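Side-chain contact in group 1 truncated hemoglobin GlbN (Synechocystis sp., PDB 1S69), which binds heme and forms a very stable complex with oxygen as a monomeric truncated globin: residues 6-11 and 102-107. Sequence-based numbering, arbitrary orientation.
Sequences EKLGGT and EDLIAE
Leu104 lays the fork of its isobutyl group between the side chains of Lys7 and Leu8, touching the first with both methyls and the second with CB and one methyl. With CG turned away from the carbonyl carbon (chi1 -68°), the fork reaches from helix 102-113 toward the last turn of helix 4-8. Leu104 CD1 makes the closest approach, 3.4 Å from the backbone O of Lys7 and 3.8 Å from Lys7 CB. Leu104 CD2 meets the lysine farther out, 4.0 Å from Lys7 CD; the extended aliphatic chain crosses the leucine at roughly a right angle. Leu8 runs past Leu104 in the opposite direction, bringing its CD2 to 4.2 Å from Leu104 CD1; Phe55 and Val100 also touch Leu8.

Beyond this apolar patch the lysine reaches an acid. Lys7 NZ lies 3.9 Å from Glu107 OE2, a long salt bridge, and the other carboxylate oxygen is reached through water. That water accepts from Lys7 NZ at 2.8 Å and donates to Glu107 OE1; the 2.5 Å from the water to OE1 is short, and its exact length is doubtful. The firmer link thus runs through the water, while the approach to OE2 is probably mainly electrostatic. Asp103, whose carboxylate is not in contact with NZ, would probably add to the negative field around it.

Just after Leu8, Gly9 takes a positive phi (122°) and ends helix 4-8 in a Schellman motif, before the chain enters helix 10-26. Away from the heme, the contact packs the short N-terminal helix of this truncated globin against helix 102-113, a peripheral helix-helix contact of the 2-on-2 fold.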
ATOM      1  N   GLU A   6      10.573   5.869 -10.815  1.00 23.67           N
ATOM      2  CA  GLU A   6      11.164   5.660 -12.137  1.00 24.67           C
ATOM      3  C   GLU A   6      11.753   4.221 -12.335  1.00 23.48           C
ATOM      4  O   GLU A   6      11.508   3.572 -13.343  1.00 22.91           O
ATOM      5  CB  GLU A   6      12.238   6.725 -12.383  1.00 24.23           C
ATOM      6  CG  GLU A   6      11.597   8.003 -12.831  1.00 29.96           C
ATOM      7  CD  GLU A   6      12.437   9.234 -12.616  1.00 32.56           C
ATOM      8  OE1 GLU A   6      13.514   9.246 -11.897  1.00 34.40           O
ATOM      9  OE2 GLU A   6      11.966  10.251 -13.196  1.00 36.80           O
ATOM     10  N   LYS A   7      12.487   3.729 -11.352  1.00 23.69           N
ATOM     11  CA  LYS A   7      13.131   2.432 -11.500  1.00 25.65           C
ATOM     12  C   LYS A   7      12.157   1.276 -11.680  1.00 25.39           C
ATOM     13  O   LYS A   7      12.451   0.287 -12.357  1.00 24.32           O
ATOM     14  CB  LYS A   7      14.028   2.176 -10.291  1.00 24.45           C
ATOM     15  CG  LYS A   7      15.239   3.086 -10.252  1.00 25.62           C
ATOM     16  CD  LYS A   7      15.984   2.768  -9.004  1.00 28.26           C
ATOM     17  CE  LYS A   7      17.157   3.666  -8.820  1.00 32.31           C
ATOM     18  NZ  LYS A   7      17.578   3.475  -7.430  1.00 37.62           N
ATOM     19  N   LEU A   8      11.000   1.427 -11.012  1.00 26.38           N
ATOM     20  CA  LEU A   8       9.926   0.442 -11.046  1.00 26.23           C
ATOM     21  C   LEU A   8       9.239   0.461 -12.384  1.00 26.90           C
ATOM     22  O   LEU A   8       8.680  -0.531 -12.773  1.00 28.55           O
ATOM     23  CB  LEU A   8       8.915   0.812  -9.960  1.00 27.06           C
ATOM     24  CG  LEU A   8       9.337   0.403  -8.540  1.00 24.30           C
ATOM     25  CD1 LEU A   8       8.383   1.021  -7.468  1.00 26.80           C
ATOM     26  CD2 LEU A   8       9.380  -1.166  -8.452  1.00 25.01           C
ATOM     27  N   GLY A   9       9.244   1.605 -13.069  1.00 25.90           N
ATOM     28  CA  GLY A   9       8.596   1.688 -14.356  1.00 26.32           C
ATOM     29  C   GLY A   9       7.534   2.756 -14.395  1.00 26.76           C
ATOM     30  O   GLY A   9       6.721   2.790 -15.316  1.00 27.38           O
ATOM     31  N   GLY A  10       7.528   3.642 -13.416  1.00 26.17           N
ATOM     32  CA  GLY A  10       6.685   4.832 -13.505  1.00 27.53           C
ATOM     33  C   GLY A  10       5.180   4.539 -13.386  1.00 28.32           C
ATOM     34  O   GLY A  10       4.812   3.485 -12.814  1.00 26.41           O
ATOM     35  N   THR A  11       4.341   5.441 -13.959  1.00 28.36           N
ATOM     36  CA  THR A  11       2.863   5.335 -13.904  1.00 30.09           C
ATOM     37  C   THR A  11       2.323   3.971 -14.201  1.00 30.83           C
ATOM     38  O   THR A  11       1.516   3.440 -13.430  1.00 30.23           O
ATOM     39  CB  THR A  11       2.149   6.281 -14.871  1.00 30.49           C
ATOM     40  OG1 THR A  11       2.642   7.575 -14.650  1.00 34.82           O
ATOM     41  CG2 THR A  11       0.711   6.479 -14.453  1.00 30.58           C
ATOM     42  N   GLU A 102      14.532  -8.166  -7.138  1.00 36.38           N
ATOM     43  CA  GLU A 102      14.613  -8.207  -5.676  1.00 37.86           C
ATOM     44  C   GLU A 102      15.154  -6.964  -5.022  1.00 36.19           C
ATOM     45  O   GLU A 102      14.714  -6.580  -3.966  1.00 34.95           O
ATOM     46  CB  GLU A 102      15.437  -9.407  -5.205  1.00 39.39           C
ATOM     47  CG  GLU A 102      15.126 -10.646  -6.013  1.00 47.57           C
ATOM     48  CD  GLU A 102      14.197 -11.652  -5.311  1.00 58.83           C
ATOM     49  OE1 GLU A 102      14.796 -12.627  -4.734  1.00 61.18           O
ATOM     50  OE2 GLU A 102      12.899 -11.502  -5.379  1.00 58.98           O
ATOM     51  N   ASP A 103      16.147  -6.333  -5.619  1.00 35.57           N
ATOM     52  CA  ASP A 103      16.703  -5.135  -5.028  1.00 34.20           C
ATOM     53  C   ASP A 103      15.625  -3.960  -4.965  1.00 33.93           C
ATOM     54  O   ASP A 103      15.654  -3.109  -4.053  1.00 33.95           O
ATOM     55  CB  ASP A 103      17.946  -4.735  -5.831  1.00 35.24           C
ATOM     56  CG  ASP A 103      17.582  -4.100  -7.176  1.00 35.76           C
ATOM     57  OD1 ASP A 103      17.095  -4.839  -8.084  1.00 39.06           O
ATOM     58  OD2 ASP A 103      17.673  -2.862  -7.365  1.00 38.13           O
ATOM     59  N   LEU A 104      14.678  -3.937  -5.912  1.00 33.23           N
ATOM     60  CA  LEU A 104      13.631  -2.902  -5.901  1.00 32.63           C
ATOM     61  C   LEU A 104      12.501  -3.306  -4.938  1.00 32.98           C
ATOM     62  O   LEU A 104      11.945  -2.469  -4.201  1.00 31.55           O
ATOM     63  CB  LEU A 104      13.106  -2.629  -7.296  1.00 30.86           C
ATOM     64  CG  LEU A 104      14.092  -1.956  -8.281  1.00 30.09           C
ATOM     65  CD1 LEU A 104      13.362  -1.503  -9.578  1.00 28.08           C
ATOM     66  CD2 LEU A 104      14.864  -0.817  -7.687  1.00 29.14           C
ATOM     67  N   ILE A 105      12.204  -4.603  -4.924  1.00 33.37           N
ATOM     68  CA  ILE A 105      11.254  -5.140  -3.957  1.00 34.25           C
ATOM     69  C   ILE A 105      11.693  -4.758  -2.569  1.00 33.14           C
ATOM     70  O   ILE A 105      10.882  -4.272  -1.806  1.00 33.83           O
ATOM     71  CB  ILE A 105      10.978  -6.680  -4.130  1.00 34.44           C
ATOM     72  CG1 ILE A 105      10.277  -6.920  -5.466  1.00 33.93           C
ATOM     73  CG2 ILE A 105      10.049  -7.190  -2.993  1.00 34.46           C
ATOM     74  CD1 ILE A 105      10.055  -8.356  -5.800  1.00 33.82           C
ATOM     75  N   ALA A 106      12.966  -4.950  -2.250  1.00 32.97           N
ATOM     76  CA  ALA A 106      13.559  -4.472  -0.988  1.00 32.33           C
ATOM     77  C   ALA A 106      13.404  -2.953  -0.643  1.00 32.42           C
ATOM     78  O   ALA A 106      13.166  -2.601   0.546  1.00 31.49           O
ATOM     79  CB  ALA A 106      14.990  -4.793  -0.973  1.00 33.05           C
ATOM     80  N   GLU A 107      13.611  -2.060  -1.628  1.00 30.65           N
ATOM     81  CA  GLU A 107      13.396  -0.612  -1.424  1.00 30.45           C
ATOM     82  C   GLU A 107      11.917  -0.326  -1.083  1.00 28.79           C
ATOM     83  O   GLU A 107      11.623   0.482  -0.207  1.00 28.09           O
ATOM     84  CB  GLU A 107      13.719   0.191  -2.680  1.00 30.31           C
ATOM     85  CG  GLU A 107      15.191   0.303  -2.911  1.00 36.06           C
ATOM     86  CD  GLU A 107      15.529   1.267  -4.012  1.00 40.10           C
ATOM     87  OE1 GLU A 107      14.921   2.367  -4.068  1.00 43.04           O
ATOM     88  OE2 GLU A 107      16.396   0.898  -4.825  1.00 42.75           O
TER
HETATM   89  O   HOH W   1      15.512   4.163  -5.732  1.00 36.37           O